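Local coordinates for protein purine nucleoside phosphorylase (PDB 6BI1) that catalyses the reversible phosphorolysis of purine nucleosides such as inosine and guanosine to the free base and ribose 1-phosphate, at residues L37-E42 against L272-F277; G65-L70 against A82-L87. One frame throughout, in Å; residues are numbered along the deposited sequence.

How the contacts relate
Contact 1 (37-42 with 272-277) sets a short turn of helix against the long helix 259-283, and contact 2 (65-70 with 82-87) is the open end of the hairpin formed by strands 69-75 and 78-84. Their centres lie 15 Å apart, and the 37-42 segment bridges them: Glu42 OE2 is a probable hydrogen-bond partner of Gln84 NE2 at 2.7 Å, while Ile41 CG1 packs 3.8 Å from Ala82 CB. Helix 39-42 thus touches helix 259-283 through Lys39 and Leu40 and the hairpin through Ile41 and Glu42. The O-benzyl-L-serine molecule sits on the other flank of helix 259-283, against Leu272, Met275 and Trp276.

Contact 1: L37-E42 against L272-F277; sequences LGKLIE and LLQMWF. With SEM (O-benzyl-L-serine), chain I.
Leu37 and Leu273 meet through their methyl groups, CD1 of Leu37 lying 3.6 Å from CD2 of Leu273, with the two side chains crossing at about a right angle. One turn further along the long helix, Leu40 reaches the base of Phe277: its CD2 stands 4.1 Å from Phe277 CB, and the ring itself leads away. Next to Leu273 in the helix, Gln274 extends its chain toward the 37-42 segment, where its CG comes within 4.0 Å of Leu40 CB and its amide lies against CB and CG of Lys39. With Lys39 CG anti to the backbone N (chi1 -177°) and the chain bent at the next bond, the ammonium end leaves the contact. No hydrogen bond joins the segments.

The short turn is held by Ile41 N to Gly38 O (3.0 Å), and the long helix by bonds such as Phe277 N to Leu273 O. Beneath them lies the sheet: Leu37, Leu273 and Phe277 all touch Thr116 of strand 112-121. On another side of the long helix, Leu272 CD1 approaches C4' of the O-benzyl-L-serine ring at 3.6 Å, and Met275 CB approaches its C3' at 3.7 Å. The contact thus packs a short helical turn and the C-terminal helix together against strand 112-121 of the central mixed sheet, in the alpha/beta fold of the phosphorylase superfamily.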
# COMPACT_ATOMS: atom_id res chain seq x y z
N LEU A 37 -18.31 -22.26 1.94
CA LEU A 37 -19.47 -21.93 1.11
C LEU A 37 -19.45 -22.65 -0.24
O LEU A 37 -20.04 -22.17 -1.21
CB LEU A 37 -19.59 -20.42 0.91
CG LEU A 37 -19.59 -19.61 2.21
CD1 LEU A 37 -19.59 -18.12 1.91
CD2 LEU A 37 -20.78 -19.98 3.11
N GLY A 38 -18.81 -23.81 -0.31
CA GLY A 38 -18.60 -24.49 -1.58
C GLY A 38 -19.47 -25.70 -1.87
O GLY A 38 -19.22 -26.38 -2.87
N LYS A 39 -20.52 -25.95 -1.09
CA LYS A 39 -21.34 -27.15 -1.30
C LYS A 39 -21.96 -27.19 -2.70
O LYS A 39 -22.11 -28.27 -3.28
CB LYS A 39 -22.41 -27.25 -0.21
CG LYS A 39 -23.28 -28.49 -0.29
CD LYS A 39 -22.45 -29.76 -0.31
CE LYS A 39 -23.32 -31.01 -0.33
NZ LYS A 39 -22.51 -32.26 -0.30
N LEU A 40 -22.32 -26.03 -3.26
CA LEU A 40 -22.92 -26.01 -4.59
C LEU A 40 -22.01 -26.67 -5.63
O LEU A 40 -22.49 -27.31 -6.57
CB LEU A 40 -23.24 -24.58 -5.01
CG LEU A 40 -23.89 -24.39 -6.39
CD1 LEU A 40 -25.20 -25.13 -6.53
CD2 LEU A 40 -24.13 -22.92 -6.64
N ILE A 41 -20.70 -26.53 -5.46
CA ILE A 41 -19.76 -27.12 -6.41
C ILE A 41 -19.87 -28.64 -6.42
O ILE A 41 -19.75 -29.28 -7.47
CB ILE A 41 -18.32 -26.66 -6.09
CG1 ILE A 41 -18.18 -25.16 -6.35
CG2 ILE A 41 -17.28 -27.45 -6.92
CD1 ILE A 41 -16.83 -24.54 -5.87
N GLU A 42 -20.11 -29.24 -5.26
CA GLU A 42 -20.22 -30.69 -5.19
C GLU A 42 -21.50 -31.21 -5.82
O GLU A 42 -21.61 -32.42 -6.05
CB GLU A 42 -20.08 -31.14 -3.74
CG GLU A 42 -18.67 -30.98 -3.18
CD GLU A 42 -17.63 -31.76 -3.99
OE1 GLU A 42 -17.73 -33.00 -4.07
OE2 GLU A 42 -16.72 -31.12 -4.57
N LEU A 272 -28.76 -22.23 2.85
CA LEU A 272 -29.51 -21.12 2.27
C LEU A 272 -28.74 -20.48 1.11
O LEU A 272 -29.31 -20.22 0.04
CB LEU A 272 -29.84 -20.08 3.35
CG LEU A 272 -30.67 -18.86 2.96
CD1 LEU A 272 -32.01 -19.26 2.36
CD2 LEU A 272 -30.88 -17.93 4.16
N LEU A 273 -27.43 -20.24 1.29
CA LEU A 273 -26.64 -19.61 0.24
C LEU A 273 -26.54 -20.50 -1.00
O LEU A 273 -26.62 -20.02 -2.14
CB LEU A 273 -25.25 -19.27 0.78
CG LEU A 273 -24.31 -18.46 -0.10
CD1 LEU A 273 -24.91 -17.09 -0.39
CD2 LEU A 273 -22.98 -18.32 0.62
N GLN A 274 -26.39 -21.81 -0.80
CA GLN A 274 -26.38 -22.76 -1.91
C GLN A 274 -27.67 -22.69 -2.71
O GLN A 274 -27.64 -22.63 -3.95
CB GLN A 274 -26.14 -24.17 -1.38
CG GLN A 274 -26.28 -25.26 -2.44
CD GLN A 274 -26.02 -26.65 -1.90
OE1 GLN A 274 -26.06 -27.62 -2.66
NE2 GLN A 274 -25.78 -26.77 -0.60
N MET A 275 -28.82 -22.72 -2.03
CA MET A 275 -30.11 -22.65 -2.72
C MET A 275 -30.30 -21.32 -3.44
O MET A 275 -30.84 -21.27 -4.55
CB MET A 275 -31.24 -22.88 -1.71
CG MET A 275 -31.31 -24.30 -1.21
SD MET A 275 -32.75 -24.64 -0.21
CE MET A 275 -32.31 -23.92 1.37
N TRP A 276 -29.88 -20.22 -2.80
CA TRP A 276 -29.99 -18.89 -3.41
C TRP A 276 -29.19 -18.82 -4.71
O TRP A 276 -29.71 -18.38 -5.75
CB TRP A 276 -29.48 -17.86 -2.42
CG TRP A 276 -29.78 -16.38 -2.68
CD1 TRP A 276 -30.66 -15.84 -3.58
CD2 TRP A 276 -29.20 -15.27 -1.98
NE1 TRP A 276 -30.66 -14.47 -3.49
CE2 TRP A 276 -29.78 -14.09 -2.51
CE3 TRP A 276 -28.26 -15.15 -0.95
CZ2 TRP A 276 -29.44 -12.82 -2.05
CZ3 TRP A 276 -27.92 -13.89 -0.50
CH2 TRP A 276 -28.51 -12.75 -1.04
N PHE A 277 -27.92 -19.24 -4.68
CA PHE A 277 -27.07 -19.18 -5.88
C PHE A 277 -27.53 -20.15 -6.97
O PHE A 277 -27.43 -19.83 -8.16
CB PHE A 277 -25.58 -19.30 -5.51
CG PHE A 277 -24.93 -17.96 -5.22
CD1 PHE A 277 -25.47 -17.13 -4.26
CD2 PHE A 277 -23.85 -17.52 -5.95
CE1 PHE A 277 -24.92 -15.89 -4.00
CE2 PHE A 277 -23.29 -16.27 -5.68
CZ PHE A 277 -23.85 -15.46 -4.72
C SEM I . -39.94 -22.29 -5.52
O SEM I . -39.92 -23.59 -5.00
CA SEM I . -38.93 -21.41 -4.77
N SEM I . -39.11 -21.53 -3.33
CB SEM I . -37.51 -21.83 -5.16
OG SEM I . -36.64 -21.13 -4.33
C' SEM I . -35.33 -21.61 -4.29
C1' SEM I . -34.67 -20.95 -3.09
C2' SEM I . -34.80 -21.55 -1.71
C3' SEM I . -34.24 -20.96 -0.67
C4' SEM I . -33.46 -19.67 -0.88
C5' SEM I . -33.37 -19.14 -2.08
C6' SEM I . -34.00 -19.83 -3.27

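Contact 2: G65-L70 against A82-L87; sequences GHVGNL and AMQGRL
Segments 67-70 and 82-85 run antiparallel, their end-to-end directions 159° apart, with Asn69 and Gln84 as a hydrogen-bonded pair and Leu70 and Met83 as the non-hydrogen-bonded pair beside it. This is the open end of the beta hairpin of strands 69-75 and 78-84. Asn69 N donates to Gln84 O at 2.9 Å, and Gln84 N returns a bond to Asn69 O at 2.8 Å. Past this pair the chains continue as loops, where Gly85, at positive phi, brings its CA into a CA-H...O contact of 3.5 Å with Val67 O.

On the face of Leu70 and Met83, Leu70 CD2 packs 4.0 Å from Met83 CG, and Met83 also touches Pro101 and Met105 of helix 95-108. On the other face the side chains of Asn69 and Gln84 lie side by side, their amide planes turned 61° apart. Gln84 swings CG to the side away from its own N and then runs straight; its NE2 also bonds to Glu42 OE2, so its two partners together probably hold the amide's rotation. Asn69 ND2 donates to Gln84 OE1 over 3.1 Å, nearly straight at 174°, with the acceptor in the plane of the Asn69 amide.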
# COMPACT_ATOMS: atom_id res chain seq x y z
N GLY A 65 -1.12 -25.94 -0.21
CA GLY A 65 -1.77 -27.23 -0.14
C GLY A 65 -3.28 -27.13 -0.28
O GLY A 65 -3.84 -26.18 -0.84
N HIS A 66 -3.96 -28.15 0.28
CA HIS A 66 -5.41 -28.24 0.24
C HIS A 66 -5.91 -28.30 -1.21
O HIS A 66 -5.11 -28.43 -2.14
CB HIS A 66 -6.04 -27.09 1.03
CG HIS A 66 -5.70 -27.10 2.49
ND1 HIS A 66 -4.60 -26.45 3.01
CD2 HIS A 66 -6.30 -27.72 3.54
CE1 HIS A 66 -4.54 -26.65 4.32
NE2 HIS A 66 -5.56 -27.42 4.66
N VAL A 67 -7.23 -28.18 -1.41
CA VAL A 67 -7.81 -28.49 -2.71
C VAL A 67 -7.53 -27.39 -3.73
O VAL A 67 -7.41 -26.21 -3.40
CB VAL A 67 -9.33 -28.74 -2.57
CG1 VAL A 67 -10.06 -27.45 -2.23
CG2 VAL A 67 -9.90 -29.38 -3.84
N GLY A 68 -7.43 -27.80 -5.01
CA GLY A 68 -7.30 -26.87 -6.12
C GLY A 68 -7.73 -27.50 -7.44
O GLY A 68 -6.91 -28.13 -8.13
N ASN A 69 -9.01 -27.33 -7.80
CA ASN A 69 -9.61 -27.96 -8.98
C ASN A 69 -10.50 -26.96 -9.71
O ASN A 69 -11.11 -26.09 -9.08
CB ASN A 69 -10.57 -29.10 -8.59
CG ASN A 69 -9.90 -30.22 -7.80
OD1 ASN A 69 -8.83 -30.71 -8.18
ND2 ASN A 69 -10.55 -30.66 -6.72
N LEU A 70 -10.56 -27.08 -11.04
CA LEU A 70 -11.65 -26.50 -11.83
C LEU A 70 -12.72 -27.56 -12.00
O LEU A 70 -12.41 -28.72 -12.29
CB LEU A 70 -11.20 -26.10 -13.24
CG LEU A 70 -10.49 -24.80 -13.59
CD1 LEU A 70 -10.55 -24.64 -15.12
CD2 LEU A 70 -11.08 -23.58 -12.87
N ALA A 82 -16.47 -23.67 -12.17
CA ALA A 82 -16.19 -23.23 -10.81
C ALA A 82 -14.71 -23.39 -10.47
O ALA A 82 -14.07 -24.38 -10.86
CB ALA A 82 -17.01 -24.06 -9.79
N MET A 83 -14.20 -22.44 -9.69
CA MET A 83 -12.91 -22.59 -9.01
C MET A 83 -13.16 -23.21 -7.63
O MET A 83 -13.89 -22.63 -6.81
CB MET A 83 -12.21 -21.24 -8.84
CG MET A 83 -11.75 -20.67 -10.14
SD MET A 83 -10.72 -19.18 -10.02
CE MET A 83 -9.12 -19.80 -9.51
N GLN A 84 -12.55 -24.36 -7.37
CA GLN A 84 -12.67 -25.07 -6.10
C GLN A 84 -11.30 -25.01 -5.42
O GLN A 84 -10.40 -25.79 -5.76
CB GLN A 84 -13.10 -26.51 -6.33
CG GLN A 84 -13.39 -27.27 -5.05
CD GLN A 84 -13.88 -28.68 -5.29
OE1 GLN A 84 -13.27 -29.44 -6.04
NE2 GLN A 84 -14.99 -29.04 -4.66
N GLY A 85 -11.16 -24.10 -4.46
CA GLY A 85 -9.86 -23.71 -3.94
C GLY A 85 -9.46 -22.35 -4.49
O GLY A 85 -8.99 -22.22 -5.63
N ARG A 86 -9.64 -21.32 -3.68
CA ARG A 86 -9.45 -19.96 -4.15
C ARG A 86 -8.02 -19.50 -3.90
O ARG A 86 -7.36 -19.92 -2.94
CB ARG A 86 -10.44 -19.05 -3.42
CG ARG A 86 -10.53 -17.63 -3.92
CD ARG A 86 -11.53 -16.89 -3.04
NE ARG A 86 -11.99 -15.64 -3.62
CZ ARG A 86 -13.10 -15.00 -3.27
NH1 ARG A 86 -13.91 -15.50 -2.32
NH2 ARG A 86 -13.42 -13.87 -3.87
N LEU A 87 -7.52 -18.67 -4.81
CA LEU A 87 -6.20 -18.06 -4.68
C LEU A 87 -6.37 -16.68 -4.05
O LEU A 87 -7.09 -15.84 -4.61
CB LEU A 87 -5.60 -17.88 -6.08
CG LEU A 87 -5.55 -19.10 -6.98
CD1 LEU A 87 -5.31 -18.65 -8.41
CD2 LEU A 87 -4.46 -20.03 -6.51